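Local coordinates for protein cellulase (Soil metagenome, PDB 5I2U) that hydrolyses cellulose, probably by cutting its beta-1,4-glucosidic links, as a salt-tolerant member of glycoside hydrolase family 5 with a TIM-barrel fold, at residues G93-D98 / N133-E138; D98-N103 / K140-G145; G62-W67 / E105-C110. All coordinates share one frame; numbering follows the deposited sequence.

Contact 1 (G93-D98 / N133-E138)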
loop_
_atom_site.group_PDB
_atom_site.type_symbol
_atom_site.label_atom_id
_atom_site.label_comp_id
_atom_site.label_asym_id
_atom_site.label_seq_id
_atom_site.Cartn_x
_atom_site.Cartn_y
_atom_site.Cartn_z
ATOM N N GLY A 93 -5.458 -10.877 0.684
ATOM C CA GLY A 93 -4.817 -12.067 0.157
ATOM C C GLY A 93 -5.556 -12.790 -0.934
ATOM O O GLY A 93 -6.724 -13.156 -0.765
ATOM N N LEU A 94 -4.858 -12.981 -2.054
ATOM C CA LEU A 94 -5.328 -13.826 -3.154
ATOM C C LEU A 94 -4.541 -15.138 -3.257
ATOM O O LEU A 94 -4.743 -15.883 -4.196
ATOM C CB LEU A 94 -5.269 -13.044 -4.480
ATOM C CG LEU A 94 -6.498 -12.228 -4.926
ATOM C CD1 LEU A 94 -7.631 -13.049 -5.528
ATOM C CD2 LEU A 94 -6.978 -11.335 -3.787
ATOM N N GLU A 95 -3.628 -15.380 -2.315
ATOM C CA GLU A 95 -2.775 -16.566 -2.279
ATOM C C GLU A 95 -2.805 -17.075 -0.853
ATOM O O GLU A 95 -3.246 -16.358 0.045
ATOM C CB GLU A 95 -1.299 -16.263 -2.661
ATOM C CG GLU A 95 -1.079 -15.171 -3.696
ATOM C CD GLU A 95 -1.493 -15.537 -5.112
ATOM O OE1 GLU A 95 -2.164 -16.561 -5.330
ATOM O OE2 GLU A 95 -1.102 -14.795 -6.034
ATOM N N ILE A 96 -2.318 -18.302 -0.656
ATOM C CA ILE A 96 -2.283 -18.957 0.657
ATOM C C ILE A 96 -3.728 -19.348 1.032
ATOM O O ILE A 96 -4.690 -18.796 0.491
ATOM C CB ILE A 96 -1.589 -18.087 1.762
ATOM C CG1 ILE A 96 -0.209 -17.589 1.287
ATOM C CG2 ILE A 96 -1.427 -18.869 3.064
ATOM C CD1 ILE A 96 0.375 -16.447 2.102
ATOM N N GLU A 97 -3.851 -20.361 1.888
ATOM C CA GLU A 97 -5.126 -20.921 2.319
ATOM C C GLU A 97 -6.079 -19.830 2.801
ATOM O O GLU A 97 -5.660 -18.867 3.439
ATOM C CB GLU A 97 -4.900 -21.934 3.465
ATOM C CG GLU A 97 -4.340 -23.303 3.057
ATOM C CD GLU A 97 -2.827 -23.355 2.896
ATOM O OE1 GLU A 97 -2.187 -22.312 2.654
ATOM O OE2 GLU A 97 -2.254 -24.457 3.007
ATOM N N ASP A 98 -7.360 -19.993 2.484
ATOM C CA ASP A 98 -8.445 -19.099 2.937
ATOM C C ASP A 98 -8.457 -17.684 2.284
ATOM O O ASP A 98 -9.062 -16.739 2.804
ATOM C CB ASP A 98 -8.437 -19.014 4.479
ATOM C CG ASP A 98 -9.820 -18.990 5.077
ATOM O OD1 ASP A 98 -10.780 -19.454 4.414
ATOM O OD2 ASP A 98 -9.948 -18.476 6.222
ATOM N N ASN A 133 0.180 -14.040 -8.427
ATOM C CA ASN A 133 -0.260 -14.539 -9.731
ATOM C C ASN A 133 -1.267 -13.578 -10.368
ATOM O O ASN A 133 -1.749 -12.647 -9.714
ATOM C CB ASN A 133 -0.841 -15.948 -9.608
ATOM C CG ASN A 133 0.191 -16.958 -9.155
ATOM O OD1 ASN A 133 1.089 -17.316 -9.917
ATOM N ND2 ASN A 133 0.096 -17.403 -7.898
ATOM N N LYS A 134 -1.563 -13.819 -11.643
ATOM C CA LYS A 134 -2.481 -12.988 -12.422
ATOM C C LYS A 134 -3.915 -13.523 -12.349
ATOM O O LYS A 134 -4.178 -14.648 -12.781
ATOM C CB LYS A 134 -2.015 -12.939 -13.881
ATOM C CG LYS A 134 -2.668 -11.820 -14.675
ATOM C CD LYS A 134 -2.197 -11.799 -16.113
ATOM C CE LYS A 134 -2.988 -12.781 -16.952
ATOM N NZ LYS A 134 -2.223 -13.089 -18.173
ATOM N N TYR A 135 -4.829 -12.712 -11.817
ATOM C CA TYR A 135 -6.240 -13.096 -11.600
ATOM C C TYR A 135 -7.165 -12.027 -12.184
ATOM O O TYR A 135 -7.907 -11.333 -11.460
ATOM C CB TYR A 135 -6.505 -13.265 -10.110
ATOM C CG TYR A 135 -5.670 -14.326 -9.452
ATOM C CD1 TYR A 135 -5.865 -15.688 -9.754
ATOM C CD2 TYR A 135 -4.691 -13.995 -8.514
ATOM C CE1 TYR A 135 -5.098 -16.680 -9.144
ATOM C CE2 TYR A 135 -3.935 -14.984 -7.887
ATOM C CZ TYR A 135 -4.137 -16.321 -8.207
ATOM O OH TYR A 135 -3.378 -17.298 -7.586
ATOM N N THR A 136 -7.116 -11.913 -13.514
ATOM C CA THR A 136 -7.725 -10.796 -14.253
ATOM C C THR A 136 -9.230 -10.646 -14.027
ATOM O O THR A 136 -9.707 -9.556 -13.741
ATOM C CB THR A 136 -7.447 -10.917 -15.769
ATOM O OG1 THR A 136 -6.073 -11.260 -15.991
ATOM C CG2 THR A 136 -7.736 -9.607 -16.485
ATOM N N GLU A 137 -9.974 -11.733 -14.136
ATOM C CA GLU A 137 -11.438 -11.675 -14.039
ATOM C C GLU A 137 -11.905 -11.437 -12.604
ATOM O O GLU A 137 -12.902 -10.744 -12.377
ATOM C CB GLU A 137 -12.057 -12.961 -14.650
ATOM C CG GLU A 137 -13.543 -12.964 -15.026
ATOM C CD GLU A 137 -13.974 -11.678 -15.719
ATOM O OE1 GLU A 137 -13.722 -11.604 -16.930
ATOM O OE2 GLU A 137 -14.523 -10.744 -15.067
ATOM N N GLU A 138 -11.163 -11.978 -11.637
ATOM C CA GLU A 138 -11.477 -11.793 -10.214
ATOM C C GLU A 138 -11.240 -10.328 -9.828
ATOM O O GLU A 138 -12.033 -9.735 -9.067
ATOM C CB GLU A 138 -10.620 -12.685 -9.280
ATOM C CG GLU A 138 -9.982 -13.981 -9.812
ATOM C CD GLU A 138 -10.883 -15.120 -10.254
ATOM O OE1 GLU A 138 -12.126 -15.039 -10.146
ATOM O OE2 GLU A 138 -10.278 -16.132 -10.710
#
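Glu95 and Tyr135 meet where the loops after two neighbouring barrel strands come together, and they illustrate how one acidic side chain can tie such loops together. OH of Tyr135 donates to OE1 of Glu95, 2.7 Å away, and uses the syn lone pair, on the side of the other oxygen. That second oxygen is approached by the backbone N of Asn133 almost end-on to its C-O bond, Asn133 N to OE2 of Glu95 2.8 Å, with an angle of 165° at the hydrogen. The backbone N of His132 binds OE2 as well, so two successive amides grip one atom; together with the phenol they would probably favour the charged form of the group. A bend in the glutamate chain, chi2 -71°, helps to bring the carboxylate to the edge of the Tyr135 ring. The close packing continues inward: Leu94 sets CB 4.1 Å from CE2 of Tyr135, and both side chains lean on Phe129 of strand 124-130. The solvent side is looser. There the exposed Asn133 offers its amide ND2 to OE2 of Glu95 at 3.4 Å, a weak bond, with the amide and carboxylate planes 87° apart. Arg101 lies against Tyr135; its ion pair with OE1 of Glu95 is long and weak, although its NH2 is also hydrogen-bonded to the carbonyl of Leu94. Here the loop after the second barrel strand is bound to the loop entering helix 136-150, with Tyr135 at its N-cap position, an arrangement belonging to the C-terminal rim of a (beta/alpha)8 barrel, the end that carries the active site in this family.

Contact 2 (D98-N103 / K140-G145)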
loop_
_atom_site.group_PDB
_atom_site.type_symbol
_atom_site.label_atom_id
_atom_site.label_comp_id
_atom_site.label_asym_id
_atom_site.label_seq_id
_atom_site.Cartn_x
_atom_site.Cartn_y
_atom_site.Cartn_z
ATOM N N ASP A 98 -7.360 -19.993 2.484
ATOM C CA ASP A 98 -8.445 -19.099 2.937
ATOM C C ASP A 98 -8.457 -17.684 2.284
ATOM O O ASP A 98 -9.062 -16.739 2.804
ATOM C CB ASP A 98 -8.437 -19.014 4.479
ATOM C CG ASP A 98 -9.820 -18.990 5.077
ATOM O OD1 ASP A 98 -10.780 -19.454 4.414
ATOM O OD2 ASP A 98 -9.948 -18.476 6.222
ATOM N N ASN A 99 -7.818 -17.569 1.127
ATOM C CA ASN A 99 -7.780 -16.333 0.328
ATOM C C ASN A 99 -9.126 -15.957 -0.289
ATOM O O ASN A 99 -10.105 -16.685 -0.142
ATOM C CB ASN A 99 -6.737 -16.482 -0.779
ATOM C CG ASN A 99 -7.125 -17.538 -1.796
ATOM O OD1 ASN A 99 -8.056 -17.347 -2.570
ATOM N ND2 ASN A 99 -6.417 -18.661 -1.795
ATOM N N TYR A 100 -9.148 -14.824 -1.008
ATOM C CA TYR A 100 -10.372 -14.279 -1.620
ATOM C C TYR A 100 -11.091 -15.234 -2.601
ATOM O O TYR A 100 -12.314 -15.345 -2.567
ATOM C CB TYR A 100 -10.058 -12.921 -2.283
ATOM C CG TYR A 100 -11.179 -12.330 -3.115
ATOM C CD1 TYR A 100 -12.299 -11.764 -2.513
ATOM C CD2 TYR A 100 -11.123 -12.345 -4.509
ATOM C CE1 TYR A 100 -13.327 -11.227 -3.278
ATOM C CE2 TYR A 100 -12.147 -11.801 -5.291
ATOM C CZ TYR A 100 -13.246 -11.248 -4.664
ATOM O OH TYR A 100 -14.251 -10.709 -5.431
ATOM N N ARG A 101 -10.325 -15.934 -3.436
ATOM C CA ARG A 101 -10.886 -16.887 -4.403
ATOM C C ARG A 101 -11.601 -18.055 -3.699
ATOM O O ARG A 101 -12.723 -18.422 -4.049
ATOM C CB ARG A 101 -9.791 -17.400 -5.343
ATOM C CG ARG A 101 -9.196 -16.293 -6.198
ATOM C CD ARG A 101 -7.944 -16.667 -6.971
ATOM N NE ARG A 101 -6.842 -17.073 -6.099
ATOM C CZ ARG A 101 -6.432 -18.332 -5.879
ATOM N NH1 ARG A 101 -7.016 -19.390 -6.461
ATOM N NH2 ARG A 101 -5.410 -18.542 -5.057
ATOM N N GLU A 102 -10.951 -18.606 -2.680
ATOM C CA GLU A 102 -11.498 -19.713 -1.901
ATOM C C GLU A 102 -12.594 -19.252 -0.920
ATOM O O GLU A 102 -13.552 -19.981 -0.696
ATOM C CB GLU A 102 -10.339 -20.452 -1.214
ATOM C CG GLU A 102 -10.691 -21.745 -0.517
ATOM C CD GLU A 102 -9.676 -22.098 0.556
ATOM O OE1 GLU A 102 -8.456 -21.950 0.282
ATOM O OE2 GLU A 102 -10.105 -22.500 1.670
ATOM N N ASN A 103 -12.487 -18.046 -0.365
ATOM C CA ASN A 103 -13.436 -17.580 0.656
ATOM C C ASN A 103 -13.601 -16.056 0.554
ATOM O O ASN A 103 -13.023 -15.313 1.353
ATOM C CB ASN A 103 -12.955 -18.029 2.053
ATOM C CG ASN A 103 -13.968 -17.752 3.163
ATOM O OD1 ASN A 103 -15.009 -17.136 2.951
ATOM N ND2 ASN A 103 -13.634 -18.179 4.376
ATOM N N LYS A 140 -11.310 -7.667 -11.861
ATOM C CA LYS A 140 -12.364 -6.843 -12.462
ATOM C C LYS A 140 -13.653 -6.887 -11.670
ATOM O O LYS A 140 -14.269 -5.861 -11.441
ATOM C CB LYS A 140 -12.649 -7.267 -13.901
ATOM C CG LYS A 140 -11.521 -6.961 -14.875
ATOM C CD LYS A 140 -11.694 -7.737 -16.171
ATOM C CE LYS A 140 -10.762 -7.209 -17.240
ATOM N NZ LYS A 140 -10.926 -7.884 -18.558
ATOM N N THR A 141 -14.067 -8.074 -11.249
ATOM C CA THR A 141 -15.324 -8.199 -10.508
ATOM C C THR A 141 -15.217 -7.596 -9.127
ATOM O O THR A 141 -16.157 -6.969 -8.659
ATOM C CB THR A 141 -15.707 -9.661 -10.343
ATOM O OG1 THR A 141 -15.419 -10.357 -11.559
ATOM C CG2 THR A 141 -17.168 -9.860 -9.952
ATOM N N PHE A 142 -14.071 -7.817 -8.474
ATOM C CA PHE A 142 -13.813 -7.273 -7.146
ATOM C C PHE A 142 -13.768 -5.745 -7.193
ATOM O O PHE A 142 -14.457 -5.069 -6.428
ATOM C CB PHE A 142 -12.497 -7.817 -6.562
ATOM C CG PHE A 142 -12.095 -7.147 -5.279
ATOM C CD1 PHE A 142 -12.865 -7.306 -4.131
ATOM C CD2 PHE A 142 -10.984 -6.302 -5.229
ATOM C CE1 PHE A 142 -12.524 -6.672 -2.954
ATOM C CE2 PHE A 142 -10.642 -5.665 -4.045
ATOM C CZ PHE A 142 -11.409 -5.864 -2.904
ATOM N N PHE A 143 -12.960 -5.202 -8.095
ATOM C CA PHE A 143 -12.787 -3.748 -8.127
ATOM C C PHE A 143 -14.027 -2.999 -8.622
ATOM O O PHE A 143 -14.272 -1.881 -8.171
ATOM C CB PHE A 143 -11.500 -3.347 -8.870
ATOM C CG PHE A 143 -10.265 -3.488 -8.018
ATOM C CD1 PHE A 143 -10.107 -2.703 -6.886
ATOM C CD2 PHE A 143 -9.266 -4.414 -8.324
ATOM C CE1 PHE A 143 -8.983 -2.829 -6.075
ATOM C CE2 PHE A 143 -8.145 -4.545 -7.518
ATOM C CZ PHE A 143 -8.008 -3.749 -6.394
ATOM N N ALA A 144 -14.810 -3.615 -9.514
ATOM C CA ALA A 144 -16.120 -3.079 -9.905
ATOM C C ALA A 144 -17.040 -2.915 -8.695
ATOM O O ALA A 144 -17.663 -1.862 -8.519
ATOM C CB ALA A 144 -16.783 -3.967 -10.960
ATOM N N GLY A 145 -17.076 -3.933 -7.838
ATOM C CA GLY A 145 -17.875 -3.886 -6.621
ATOM C C GLY A 145 -17.352 -2.868 -5.626
ATOM O O GLY A 145 -18.128 -2.169 -4.995
#
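Tyr100 and Phe142 are the nearest backbone positions, their CA atoms 9.6 Å apart, with Tyr100 opening a turn coiled like a helix but without a helix's regular hydrogen bonding and Phe142 sitting on helix 136-150. Only side chains can bridge such a gap, and here two aromatic rings do so. The edge of Phe142 points at the face of Tyr100 in a T-shaped pair, centroids 5.3 Å apart and planes at 64°. Each ring is swung away from its own backbone N, with chi1 172° in both residues, which extends them toward each other. The phenol end overshoots the Phe142 ring and settles beside its stem, Tyr100 OH lying 3.6 Å from CB of Phe142. Met92 of strand 87-93 touches both side chains. Trimming Tyr100 to an alanine would probably leave the edge of Phe142 without its facing ring and open a gap between loop and helix. The turn that presents Tyr100 is braced from within: OD1 of Asn99 accepts from the backbone N of Glu102 at 3.2 Å, and ND2 of Asn103 donates to OD1 of Asp98. Asn103 in turn caps helix 104-120 through the backbone N of Phe106. An Asx motif followed by an N-cap thus shapes the link between strand 87-93 and helix 104-120, while the edge-to-face pair fastens that link to the next helix of the TIM barrel.

Contact 3 (G62-W67 / E105-C110)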
loop_
_atom_site.group_PDB
_atom_site.type_symbol
_atom_site.label_atom_id
_atom_site.label_comp_id
_atom_site.label_asym_id
_atom_site.label_seq_id
_atom_site.Cartn_x
_atom_site.Cartn_y
_atom_site.Cartn_z
ATOM N N GLY A 62 -1.239 -7.016 7.387
ATOM C CA GLY A 62 -0.703 -8.124 6.609
ATOM C C GLY A 62 -1.834 -8.875 5.916
ATOM O O GLY A 62 -3.015 -8.596 6.141
ATOM N N TRP A 63 -1.460 -9.833 5.078
ATOM C CA TRP A 63 -2.392 -10.782 4.466
ATOM C C TRP A 63 -3.588 -11.012 5.393
ATOM O O TRP A 63 -3.403 -11.514 6.497
ATOM C CB TRP A 63 -1.724 -12.143 4.245
ATOM C CG TRP A 63 -0.519 -12.165 3.401
ATOM C CD1 TRP A 63 0.743 -11.800 3.761
ATOM C CD2 TRP A 63 -0.426 -12.639 2.057
ATOM N NE1 TRP A 63 1.611 -11.970 2.713
ATOM C CE2 TRP A 63 0.918 -12.491 1.654
ATOM C CE3 TRP A 63 -1.352 -13.147 1.143
ATOM C CZ2 TRP A 63 1.366 -12.855 0.386
ATOM C CZ3 TRP A 63 -0.912 -13.486 -0.130
ATOM C CH2 TRP A 63 0.443 -13.341 -0.495
ATOM N N HIS A 64 -4.791 -10.620 4.981
ATOM C CA HIS A 64 -5.984 -10.796 5.844
ATOM C C HIS A 64 -6.192 -12.266 6.235
ATOM O O HIS A 64 -6.633 -12.555 7.330
ATOM C CB HIS A 64 -7.271 -10.246 5.180
ATOM C CG HIS A 64 -7.964 -11.241 4.303
ATOM N ND1 HIS A 64 -7.598 -11.455 2.996
ATOM C CD2 HIS A 64 -8.969 -12.115 4.557
ATOM C CE1 HIS A 64 -8.347 -12.406 2.474
ATOM N NE2 HIS A 64 -9.186 -12.826 3.402
ATOM N N ASN A 65 -5.875 -13.181 5.321
ATOM C CA ASN A 65 -6.031 -14.617 5.576
ATOM C C ASN A 65 -5.015 -15.213 6.584
ATOM O O ASN A 65 -5.205 -16.355 7.033
ATOM C CB ASN A 65 -6.118 -15.439 4.273
ATOM C CG ASN A 65 -5.036 -15.096 3.250
ATOM O OD1 ASN A 65 -4.650 -13.947 3.105
ATOM N ND2 ASN A 65 -4.602 -16.096 2.485
ATOM N N LEU A 66 -3.990 -14.430 6.960
ATOM C CA LEU A 66 -3.019 -14.811 7.975
ATOM C C LEU A 66 -3.200 -14.112 9.313
ATOM O O LEU A 66 -3.047 -14.733 10.360
ATOM C CB LEU A 66 -1.611 -14.574 7.466
ATOM C CG LEU A 66 -1.231 -15.347 6.215
ATOM C CD1 LEU A 66 0.256 -15.227 5.967
ATOM C CD2 LEU A 66 -1.631 -16.814 6.323
ATOM N N TRP A 67 -3.504 -12.820 9.285
ATOM C CA TRP A 67 -3.670 -12.029 10.504
ATOM C C TRP A 67 -4.989 -11.267 10.465
ATOM O O TRP A 67 -4.999 -10.038 10.576
ATOM C CB TRP A 67 -2.472 -11.094 10.686
ATOM C CG TRP A 67 -1.203 -11.866 10.650
ATOM C CD1 TRP A 67 -0.727 -12.703 11.617
ATOM C CD2 TRP A 67 -0.285 -11.950 9.566
ATOM N NE1 TRP A 67 0.446 -13.264 11.222
ATOM C CE2 TRP A 67 0.754 -12.813 9.969
ATOM C CE3 TRP A 67 -0.218 -11.352 8.316
ATOM C CZ2 TRP A 67 1.855 -13.096 9.152
ATOM C CZ3 TRP A 67 0.884 -11.626 7.504
ATOM C CH2 TRP A 67 1.891 -12.506 7.921
ATOM N N GLU A 105 -16.329 -14.191 1.127
ATOM C CA GLU A 105 -17.148 -13.640 2.207
ATOM C C GLU A 105 -16.267 -13.208 3.393
ATOM O O GLU A 105 -16.447 -12.113 3.945
ATOM C CB GLU A 105 -18.184 -14.681 2.656
ATOM C CG GLU A 105 -19.126 -14.238 3.770
ATOM C CD GLU A 105 -20.132 -13.174 3.361
ATOM O OE1 GLU A 105 -20.173 -12.765 2.181
ATOM O OE2 GLU A 105 -20.904 -12.735 4.244
ATOM N N PHE A 106 -15.316 -14.066 3.764
ATOM C CA PHE A 106 -14.366 -13.758 4.820
ATOM C C PHE A 106 -13.437 -12.598 4.449
ATOM O O PHE A 106 -13.167 -11.730 5.280
ATOM C CB PHE A 106 -13.531 -14.998 5.169
ATOM C CG PHE A 106 -12.573 -14.786 6.309
ATOM C CD1 PHE A 106 -13.038 -14.336 7.550
ATOM C CD2 PHE A 106 -11.210 -15.017 6.149
ATOM C CE1 PHE A 106 -12.161 -14.128 8.613
ATOM C CE2 PHE A 106 -10.324 -14.802 7.204
ATOM C CZ PHE A 106 -10.803 -14.358 8.437
ATOM N N ALA A 107 -12.956 -12.589 3.210
ATOM C CA ALA A 107 -12.195 -11.464 2.695
ATOM C C ALA A 107 -12.998 -10.161 2.850
ATOM O O ALA A 107 -12.471 -9.161 3.370
ATOM C CB ALA A 107 -11.811 -11.695 1.247
ATOM N N LEU A 108 -14.272 -10.180 2.443
ATOM C CA LEU A 108 -15.136 -8.995 2.570
ATOM C C LEU A 108 -15.478 -8.656 4.030
ATOM O O LEU A 108 -15.613 -7.467 4.367
ATOM C CB LEU A 108 -16.417 -9.139 1.733
ATOM C CG LEU A 108 -16.217 -9.200 0.211
ATOM C CD1 LEU A 108 -17.533 -9.539 -0.484
ATOM C CD2 LEU A 108 -15.639 -7.913 -0.364
ATOM N N GLN A 109 -15.593 -9.666 4.892
ATOM C CA GLN A 109 -15.721 -9.440 6.354
ATOM C C GLN A 109 -14.512 -8.714 6.975
ATOM O O GLN A 109 -14.671 -7.954 7.919
ATOM C CB GLN A 109 -15.967 -10.771 7.092
ATOM C CG GLN A 109 -17.399 -11.300 6.967
ATOM C CD GLN A 109 -17.563 -12.768 7.362
ATOM O OE1 GLN A 109 -18.365 -13.476 6.767
ATOM N NE2 GLN A 109 -16.806 -13.223 8.350
ATOM N N CYS A 110 -13.317 -8.937 6.432
ATOM C CA CYS A 110 -12.097 -8.300 6.960
ATOM C C CYS A 110 -11.884 -6.860 6.471
ATOM O O CYS A 110 -11.677 -5.960 7.270
ATOM C CB CYS A 110 -10.869 -9.154 6.631
ATOM S SG CYS A 110 -10.800 -10.718 7.549
#
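His64 drives its imidazole against helix 104-120, where Phe106, Ala107 and Cys110 receive it; no hydrogen bond crosses between the two segments. Van der Waals packing comes first. The ring meets the helix backbone at Ala107, with NE2 of His64 3.4 Å from CA of Ala107, and the same nitrogen lies 3.6 Å from the CB methyl of that residue. Nearer the stem, CB of His64 stands 4.0 Å from CB of Cys110. Met92 of strand 87-93 touches both His64 and Ala107. Chi1 of 87° wedges the imidazole between its own backbone N and carbonyl carbon, the crowded position, and in this way aims it at the helix. The second kind is a sulfur-aromatic contact: SG of Cys110 sits at the edge of the imidazole, 3.8 Å from CD2 of His64. This sulfur also lies above the ring of Phe106, offset toward its rim, one helical turn back. Aromatic contact is the third kind. Phe106 CD2 approaches the edge of the imidazole, 4.0 Å from CD2 of His64, but the ring planes are inclined at 49°, so the pair is neither a stack nor a T. The polar link of the ring lies outside this interface, a weak hydrogen bond from Gly93 N to ND1 of His64. The loop after the first barrel strand is thereby packed onto the helix that follows the second. Chemically, the histidine acts toward the helix as a flat packing group: NE2 is buried with no partner in the model, a polar cost set against the close fit of carbon and sulfur around it.

How the contacts relate
Contact 3 is the buried one of the set, while contacts 1 and 2 are partly buried. Hydrogen bonds cross only in contact 1, where a carboxylate meets neutral donors; contacts 2 and 3 rest on ring packing, with sulfur added in contact 3. Contacts 1 and 2 share Asp98 and helix 136-150, and their centres lie 8 Å apart. The Gly93 and Leu94 carbonyls bind Tyr100 N and Arg101 NH2, making the two halves of one loop a single unit. Contact 3 reaches that loop through Asn65, whose ND2 is hydrogen-bonded to the carbonyls of Glu95 and Glu97. The loop after strand 87-93 is thus held by its neighbours in the barrel.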